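Local coordinates for putative esterase (Bacteroides intestinalis DSM 17393, PDB 5VOL), which acts as a ferulic acid esterase of carbohydrate esterase family 1, probably releasing feruloyl groups from arabinoxylan alongside cognate xylanases, at residues F8-T16 with A27-Q38; Q150-A161 with D209-V217. All coordinates share one frame; numbering follows the deposited sequence.

Contact 1: F8-T16 with A27-Q38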
# COMPACT_ATOMS: atom_id res chain seq x y z
N PHE C 8 -14.73 -11.58 25.05
CA PHE C 8 -13.34 -12.00 25.14
C PHE C 8 -12.49 -11.03 24.34
O PHE C 8 -12.94 -10.51 23.32
CB PHE C 8 -13.15 -13.43 24.62
CG PHE C 8 -13.83 -14.48 25.45
CD1 PHE C 8 -13.45 -14.68 26.77
CD2 PHE C 8 -14.84 -15.27 24.91
CE1 PHE C 8 -14.07 -15.64 27.54
CE2 PHE C 8 -15.46 -16.23 25.68
CZ PHE C 8 -15.08 -16.42 27.00
N GLN C 9 -11.27 -10.77 24.80
CA GLN C 9 -10.38 -9.88 24.07
C GLN C 9 -8.93 -10.32 24.16
O GLN C 9 -8.51 -10.90 25.16
CB GLN C 9 -10.52 -8.46 24.58
CG GLN C 9 -11.51 -8.31 25.70
CD GLN C 9 -12.06 -6.92 25.78
OE1 GLN C 9 -11.31 -5.94 25.89
NE2 GLN C 9 -13.38 -6.81 25.71
N SER C 10 -8.17 -10.06 23.10
CA SER C 10 -6.74 -10.27 23.13
C SER C 10 -6.17 -9.37 24.23
O SER C 10 -6.76 -8.34 24.57
CB SER C 10 -6.10 -9.96 21.78
OG SER C 10 -6.21 -8.58 21.48
N LYS C 11 -5.03 -9.78 24.77
CA LYS C 11 -4.47 -9.14 25.96
C LYS C 11 -2.98 -9.01 25.83
O LYS C 11 -2.32 -9.88 25.25
CB LYS C 11 -4.76 -9.96 27.23
CG LYS C 11 -6.08 -9.69 27.88
CD LYS C 11 -6.26 -10.60 29.09
CE LYS C 11 -5.97 -12.06 28.74
NZ LYS C 11 -6.50 -13.02 29.75
N VAL C 12 -2.44 -7.94 26.39
CA VAL C 12 -1.00 -7.83 26.55
C VAL C 12 -0.70 -7.96 28.04
O VAL C 12 -1.29 -7.26 28.86
CB VAL C 12 -0.46 -6.50 26.01
CG1 VAL C 12 0.99 -6.30 26.46
CG2 VAL C 12 -0.55 -6.49 24.50
N VAL C 13 0.19 -8.88 28.38
CA VAL C 13 0.49 -9.13 29.79
C VAL C 13 1.98 -8.92 30.00
O VAL C 13 2.79 -9.32 29.17
CB VAL C 13 0.07 -10.56 30.20
CG1 VAL C 13 0.66 -10.92 31.57
CG2 VAL C 13 -1.44 -10.67 30.24
N THR C 14 2.34 -8.28 31.11
CA THR C 14 3.75 -8.13 31.47
C THR C 14 4.04 -8.90 32.76
O THR C 14 3.34 -8.74 33.76
CB THR C 14 4.13 -6.65 31.63
OG1 THR C 14 4.16 -6.02 30.34
CG2 THR C 14 5.51 -6.50 32.28
N ASP C 15 5.05 -9.76 32.73
CA ASP C 15 5.41 -10.54 33.91
C ASP C 15 6.93 -10.65 34.00
O ASP C 15 7.66 -10.02 33.21
CB ASP C 15 4.76 -11.92 33.86
CG ASP C 15 4.44 -12.48 35.24
OD1 ASP C 15 5.12 -12.10 36.22
OD2 ASP C 15 3.51 -13.30 35.34
N THR C 16 7.42 -11.44 34.95
CA THR C 16 8.86 -11.65 35.09
C THR C 16 9.19 -13.11 35.34
O THR C 16 8.42 -13.82 35.98
CB THR C 16 9.48 -10.80 36.24
OG1 THR C 16 9.07 -11.34 37.49
CG2 THR C 16 9.03 -9.37 36.15
N ALA C 27 12.09 -9.35 33.01
CA ALA C 27 10.73 -8.99 32.64
C ALA C 27 10.47 -9.39 31.18
O ALA C 27 11.39 -9.49 30.37
CB ALA C 27 10.48 -7.50 32.83
N TYR C 28 9.21 -9.62 30.87
CA TYR C 28 8.81 -9.89 29.49
C TYR C 28 7.39 -9.40 29.29
O TYR C 28 6.64 -9.23 30.26
CB TYR C 28 8.93 -11.38 29.17
CG TYR C 28 7.96 -12.24 29.95
CD1 TYR C 28 8.31 -12.80 31.17
CD2 TYR C 28 6.68 -12.51 29.45
CE1 TYR C 28 7.43 -13.59 31.88
CE2 TYR C 28 5.80 -13.30 30.16
CZ TYR C 28 6.18 -13.84 31.37
OH TYR C 28 5.30 -14.62 32.07
N THR C 29 7.02 -9.17 28.04
CA THR C 29 5.69 -8.71 27.69
C THR C 29 5.15 -9.65 26.62
O THR C 29 5.82 -9.90 25.62
CB THR C 29 5.69 -7.25 27.18
OG1 THR C 29 6.27 -6.40 28.18
CG2 THR C 29 4.28 -6.77 26.86
N VAL C 30 3.96 -10.18 26.82
CA VAL C 30 3.45 -11.17 25.89
C VAL C 30 2.07 -10.75 25.39
O VAL C 30 1.27 -10.21 26.16
CB VAL C 30 3.38 -12.57 26.55
CG1 VAL C 30 2.56 -12.52 27.83
CG2 VAL C 30 2.79 -13.60 25.59
N PHE C 31 1.82 -10.98 24.11
CA PHE C 31 0.49 -10.82 23.54
C PHE C 31 -0.27 -12.15 23.59
O PHE C 31 0.24 -13.15 23.12
CB PHE C 31 0.56 -10.33 22.08
CG PHE C 31 -0.73 -10.47 21.32
CD1 PHE C 31 -1.68 -9.45 21.33
CD2 PHE C 31 -1.01 -11.63 20.60
CE1 PHE C 31 -2.88 -9.58 20.63
CE2 PHE C 31 -2.21 -11.77 19.89
CZ PHE C 31 -3.15 -10.75 19.91
N LEU C 32 -1.48 -12.14 24.15
CA LEU C 32 -2.30 -13.34 24.20
C LEU C 32 -3.55 -13.18 23.32
O LEU C 32 -4.32 -12.25 23.51
CB LEU C 32 -2.71 -13.65 25.64
CG LEU C 32 -1.57 -13.77 26.67
CD1 LEU C 32 -2.19 -13.91 28.04
CD2 LEU C 32 -0.70 -14.95 26.35
N PRO C 33 -3.77 -14.11 22.38
CA PRO C 33 -4.92 -14.09 21.47
C PRO C 33 -6.28 -13.96 22.18
O PRO C 33 -6.43 -14.32 23.35
CB PRO C 33 -4.83 -15.43 20.75
CG PRO C 33 -3.40 -15.82 20.84
CD PRO C 33 -2.86 -15.24 22.12
N LYS C 34 -7.27 -13.47 21.44
CA LYS C 34 -8.63 -13.32 21.94
C LYS C 34 -9.22 -14.64 22.44
O LYS C 34 -10.02 -14.65 23.38
CB LYS C 34 -9.53 -12.71 20.85
CG LYS C 34 -10.97 -12.57 21.25
CD LYS C 34 -11.87 -12.20 20.05
CE LYS C 34 -12.02 -10.69 19.91
NZ LYS C 34 -13.05 -10.34 18.88
N SER C 35 -8.84 -15.74 21.80
CA SER C 35 -9.34 -17.06 22.16
C SER C 35 -8.63 -17.71 23.35
O SER C 35 -8.97 -18.82 23.76
CB SER C 35 -9.24 -18.01 20.97
OG SER C 35 -7.88 -18.29 20.66
N PHE C 36 -7.63 -17.03 23.91
CA PHE C 36 -6.77 -17.69 24.90
C PHE C 36 -7.56 -18.15 26.12
O PHE C 36 -7.41 -19.28 26.57
CB PHE C 36 -5.61 -16.77 25.31
CG PHE C 36 -4.55 -17.46 26.14
CD1 PHE C 36 -4.58 -17.38 27.52
CD2 PHE C 36 -3.54 -18.17 25.53
CE1 PHE C 36 -3.59 -18.01 28.29
CE2 PHE C 36 -2.55 -18.80 26.29
CZ PHE C 36 -2.59 -18.72 27.67
N GLU C 37 -8.42 -17.28 26.64
CA GLU C 37 -9.25 -17.60 27.81
C GLU C 37 -10.49 -18.40 27.45
O GLU C 37 -11.17 -18.95 28.32
CB GLU C 37 -9.68 -16.31 28.52
CG GLU C 37 -8.54 -15.45 29.03
CD GLU C 37 -7.73 -16.14 30.10
OE1 GLU C 37 -8.08 -17.28 30.47
OE2 GLU C 37 -6.75 -15.52 30.59
N GLN C 38 -10.80 -18.46 26.16
CA GLN C 38 -12.05 -19.02 25.69
C GLN C 38 -11.92 -20.49 25.31
O GLN C 38 -12.77 -21.30 25.66
CB GLN C 38 -12.55 -18.20 24.49
CG GLN C 38 -13.60 -18.87 23.67
CD GLN C 38 -13.92 -18.08 22.42
OE1 GLN C 38 -13.15 -18.09 21.46
NE2 GLN C 38 -15.05 -17.37 22.44
O HOH W 1 -6.45 -13.19 25.60

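Contact 2: Q150-A161 with D209-V217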
# COMPACT_ATOMS: atom_id res chain seq x y z
N GLN C 150 20.28 -18.06 12.24
CA GLN C 150 21.45 -18.60 11.58
C GLN C 150 22.05 -19.78 12.37
O GLN C 150 22.40 -20.82 11.79
CB GLN C 150 22.50 -17.50 11.39
CG GLN C 150 22.16 -16.47 10.30
CD GLN C 150 23.21 -15.38 10.18
OE1 GLN C 150 23.81 -14.98 11.19
NE2 GLN C 150 23.46 -14.91 8.96
N ARG C 151 22.16 -19.63 13.69
CA ARG C 151 22.82 -20.65 14.49
C ARG C 151 21.82 -21.64 15.11
O ARG C 151 22.21 -22.69 15.62
CB ARG C 151 23.70 -20.00 15.58
CG ARG C 151 25.03 -19.43 15.05
CD ARG C 151 25.96 -18.84 16.12
NE ARG C 151 25.38 -17.65 16.75
CZ ARG C 151 24.73 -17.67 17.91
NH1 ARG C 151 24.61 -18.81 18.57
NH2 ARG C 151 24.22 -16.55 18.41
N HIS C 152 20.53 -21.32 15.04
CA HIS C 152 19.51 -22.23 15.56
C HIS C 152 18.41 -22.51 14.53
O HIS C 152 17.22 -22.46 14.85
CB HIS C 152 18.88 -21.67 16.83
CG HIS C 152 19.86 -21.48 17.94
ND1 HIS C 152 20.20 -22.50 18.81
CD2 HIS C 152 20.58 -20.40 18.32
CE1 HIS C 152 21.09 -22.05 19.68
NE2 HIS C 152 21.34 -20.78 19.41
N SER C 153 18.83 -22.83 13.31
CA SER C 153 17.89 -23.08 12.23
C SER C 153 16.95 -24.26 12.53
O SER C 153 15.87 -24.37 11.94
CB SER C 153 18.65 -23.32 10.93
OG SER C 153 19.47 -24.47 11.02
N ASP C 154 17.33 -25.12 13.48
CA ASP C 154 16.45 -26.21 13.88
C ASP C 154 15.34 -25.73 14.81
O ASP C 154 14.44 -26.48 15.16
CB ASP C 154 17.24 -27.36 14.54
CG ASP C 154 17.96 -26.94 15.81
OD1 ASP C 154 18.33 -25.75 15.97
OD2 ASP C 154 18.20 -27.82 16.67
N MET C 155 15.39 -24.46 15.20
CA MET C 155 14.39 -23.91 16.11
C MET C 155 13.39 -22.97 15.42
O MET C 155 12.29 -22.78 15.90
CB MET C 155 15.06 -23.18 17.27
CG MET C 155 15.94 -24.07 18.18
SD MET C 155 14.93 -25.21 19.15
CE MET C 155 14.18 -24.13 20.36
N PHE C 156 13.79 -22.36 14.30
CA PHE C 156 12.95 -21.33 13.67
C PHE C 156 12.66 -21.60 12.19
O PHE C 156 13.56 -21.95 11.43
CB PHE C 156 13.62 -19.96 13.79
CG PHE C 156 13.94 -19.58 15.21
CD1 PHE C 156 12.95 -19.07 16.04
CD2 PHE C 156 15.22 -19.74 15.71
CE1 PHE C 156 13.23 -18.73 17.35
CE2 PHE C 156 15.51 -19.40 17.03
CZ PHE C 156 14.52 -18.89 17.85
N CYS C 157 11.41 -21.39 11.80
CA CYS C 157 11.03 -21.55 10.39
C CYS C 157 11.19 -20.25 9.61
O CYS C 157 11.32 -20.28 8.37
CB CYS C 157 9.58 -22.05 10.27
SG CYS C 157 8.31 -20.90 10.86
N ALA C 158 11.20 -19.12 10.31
CA ALA C 158 11.20 -17.81 9.66
C ALA C 158 11.85 -16.72 10.50
O ALA C 158 11.67 -16.68 11.71
CB ALA C 158 9.76 -17.41 9.31
N VAL C 159 12.56 -15.81 9.83
CA VAL C 159 13.17 -14.64 10.46
C VAL C 159 12.75 -13.36 9.72
O VAL C 159 12.87 -13.27 8.51
CB VAL C 159 14.72 -14.73 10.44
CG1 VAL C 159 15.34 -13.45 11.03
CG2 VAL C 159 15.20 -15.96 11.22
N TYR C 160 12.26 -12.37 10.47
CA TYR C 160 11.94 -11.07 9.90
C TYR C 160 12.82 -10.02 10.59
O TYR C 160 12.60 -9.69 11.74
CB TYR C 160 10.46 -10.72 10.08
CG TYR C 160 10.01 -9.53 9.25
CD1 TYR C 160 10.35 -8.23 9.61
CD2 TYR C 160 9.22 -9.71 8.12
CE1 TYR C 160 9.92 -7.13 8.84
CE2 TYR C 160 8.79 -8.63 7.35
CZ TYR C 160 9.14 -7.35 7.71
OH TYR C 160 8.71 -6.29 6.95
N ALA C 161 13.80 -9.51 9.87
CA ALA C 161 14.80 -8.60 10.42
C ALA C 161 14.50 -7.14 10.05
O ALA C 161 14.57 -6.79 8.88
CB ALA C 161 16.18 -8.99 9.89
N ASP C 209 21.58 -25.45 5.41
CA ASP C 209 20.91 -25.15 6.66
C ASP C 209 20.16 -23.82 6.59
O ASP C 209 19.02 -23.71 7.04
CB ASP C 209 21.90 -25.12 7.82
CG ASP C 209 21.98 -26.42 8.56
OD1 ASP C 209 21.51 -27.45 8.01
OD2 ASP C 209 22.51 -26.43 9.69
N LEU C 210 20.81 -22.81 6.03
CA LEU C 210 20.21 -21.48 5.93
C LEU C 210 18.95 -21.47 5.04
O LEU C 210 17.99 -20.76 5.33
CB LEU C 210 21.24 -20.49 5.41
CG LEU C 210 22.40 -20.23 6.39
CD1 LEU C 210 23.39 -19.26 5.81
CD2 LEU C 210 21.89 -19.73 7.74
N ARG C 211 18.97 -22.27 3.98
CA ARG C 211 17.81 -22.39 3.07
C ARG C 211 16.59 -23.06 3.72
O ARG C 211 15.50 -23.02 3.17
CB ARG C 211 18.20 -23.16 1.81
CG ARG C 211 19.35 -22.55 1.05
CD ARG C 211 19.84 -23.44 -0.09
NE ARG C 211 20.89 -22.77 -0.86
CZ ARG C 211 22.06 -23.32 -1.18
NH1 ARG C 211 22.32 -24.56 -0.81
NH2 ARG C 211 22.95 -22.64 -1.88
N SER C 212 16.76 -23.67 4.89
CA SER C 212 15.62 -24.28 5.57
C SER C 212 14.82 -23.24 6.35
O SER C 212 13.79 -23.54 6.96
CB SER C 212 16.06 -25.40 6.51
OG SER C 212 16.80 -24.85 7.58
N VAL C 213 15.30 -22.00 6.33
CA VAL C 213 14.64 -20.90 7.02
C VAL C 213 14.15 -19.87 5.99
O VAL C 213 14.82 -19.60 5.00
CB VAL C 213 15.61 -20.25 8.05
CG1 VAL C 213 14.94 -19.08 8.77
CG2 VAL C 213 16.09 -21.31 9.07
N ALA C 214 12.97 -19.30 6.23
CA ALA C 214 12.47 -18.22 5.40
C ALA C 214 12.98 -16.89 5.95
O ALA C 214 12.83 -16.65 7.14
CB ALA C 214 10.94 -18.22 5.35
N TRP C 215 13.55 -16.05 5.09
CA TRP C 215 14.16 -14.78 5.52
C TRP C 215 13.50 -13.56 4.89
O TRP C 215 13.20 -13.54 3.70
CB TRP C 215 15.65 -14.76 5.17
CG TRP C 215 16.41 -15.97 5.63
CD1 TRP C 215 16.55 -17.15 4.96
CD2 TRP C 215 17.18 -16.10 6.84
NE1 TRP C 215 17.35 -18.01 5.68
CE2 TRP C 215 17.74 -17.40 6.84
CE3 TRP C 215 17.43 -15.26 7.93
CZ2 TRP C 215 18.54 -17.87 7.89
CZ3 TRP C 215 18.24 -15.73 8.97
CH2 TRP C 215 18.78 -17.03 8.94
N PHE C 216 13.29 -12.52 5.69
CA PHE C 216 12.73 -11.25 5.21
C PHE C 216 13.54 -10.12 5.83
O PHE C 216 13.62 -10.01 7.05
CB PHE C 216 11.24 -11.15 5.59
CG PHE C 216 10.43 -10.20 4.73
CD1 PHE C 216 10.71 -8.84 4.70
CD2 PHE C 216 9.36 -10.68 3.97
CE1 PHE C 216 9.95 -7.96 3.93
CE2 PHE C 216 8.59 -9.82 3.20
CZ PHE C 216 8.89 -8.45 3.16
N VAL C 217 14.17 -9.30 4.99
CA VAL C 217 14.97 -8.17 5.45
C VAL C 217 14.34 -6.84 5.02
O VAL C 217 14.07 -6.62 3.83
CB VAL C 217 16.41 -8.28 4.91
CG1 VAL C 217 17.22 -7.04 5.28
CG2 VAL C 217 17.05 -9.57 5.45
O HOH W 2 10.96 -22.31 6.70

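Contact 1: F8-T16 with A27-Q38
The ring of F8 lies against Q38, whose CB sits over one ring face, 3.8 Å from the centroid, in a CH-pi contact. This overlap closes the open end of a beta hairpin, strands 11-19 and 24-32, which forms the antiparallel edge of the esterase's alpha/beta-hydrolase sheet. The amide of Q38 is turned 72° from the F8 ring.

Between the strands, K11, V13 and D15 make hydrogen-bonded pairs with L32, V30 and Y28, each closed by two backbone bonds. V12, T14 and T16 face F31, T29 and A27 in non-hydrogen-bonded pairs. On the face that carries K11, V13 and D15, CG2 of V13 meets CD1 of L32 at 4.0 Å, and D15 runs alongside Y28. CB of D15 lies 3.3 Å from OH of Y28, a hydroxyl itself held by Y119 and Y124.

On the other face, OG1 of T14 and OG1 of T29 share a hydrogen bond of 3.0 Å that either could donate, and N57 also binds the T29 hydroxyl. Beside it, CG1 of V12 presses on CG2 of T29 at 3.3 Å, a tight fit; both methyls are anti to their own backbone N (chi1 168° in V12). CE1 of F31 reaches CB of S10 at 3.4 Å, where F31 also packs on helix 66-76; OG of S10 is taken by D71 and K67.

Past the strands, P33 to F36 form a type I turn that brings E37 back toward K11. The lysine chain bends at chi3 (-50°), and its NZ makes a salt bridge with OE2 of E37 at 2.6 Å, meeting the anti lone pair of that oxygen, the one directed away from OE1.

Contact 2: Q150-A161 with D209-V217
N of A214 donates to O of C157, the first of four backbone bonds that join strands 158-162 and 214-218 as parallel neighbours in the central sheet of the alpha/beta-hydrolase fold. The others run from V159 N to A214 O, F216 N to V159 O and A161 N to F216 O. Where the strands begin, a water bridges O of C157 and O of S212.

Y160 and F216 form an offset stack, centroids 4.6 Å apart and planes at 18°. CE2 of Y160 comes over one face of the F216 ring, 3.3 Å from CD1. Both CG atoms lie anti to their backbone N (chi1 -168° and -158°), which sends the rings out side by side; D218 binds the Y160 hydroxyl. With an alanine in place of this tyrosine, that face of F216 is likely to lose its stacking partner and D218 the hydroxyl it binds.

Apolar packing joins V159 and W215. CB of V159 touches CE3 of the indole at 3.7 Å, CG of Q150 meets CH2 at 3.7 Å, and CG1 of V213, from W215's own segment, lies over one indole face toward its rim.

Within that segment, NE1 of W215 donates to O of L210 at 2.8 Å. That bond satisfies the buried indole N-H and probably helps to hold the ring where V159 and Q150 pack against it, leaving indole carbons to meet the other segment.

Both contacts belong to one mixed sheet, at different depths. Contact 1 is its antiparallel margin, partly buried, its centre about 18 Å from the centre of the chain; the centre of contact 2 lies about 11 Å from it, among parallel strands packed by helices. The two centres are about 26 Å apart. Both are held by backbone bonds between strands; in their side chains, 8-16 with 27-38 mixes valines with a threonine pair and a salt bridge, whereas 150-161 with 209-217 has mostly aromatic and aliphatic packing. Contact 2 is also nearer the metal, with the F216 side chain about 8 Å from a bound calcium ion; contact 1 is remote from the annotated sites.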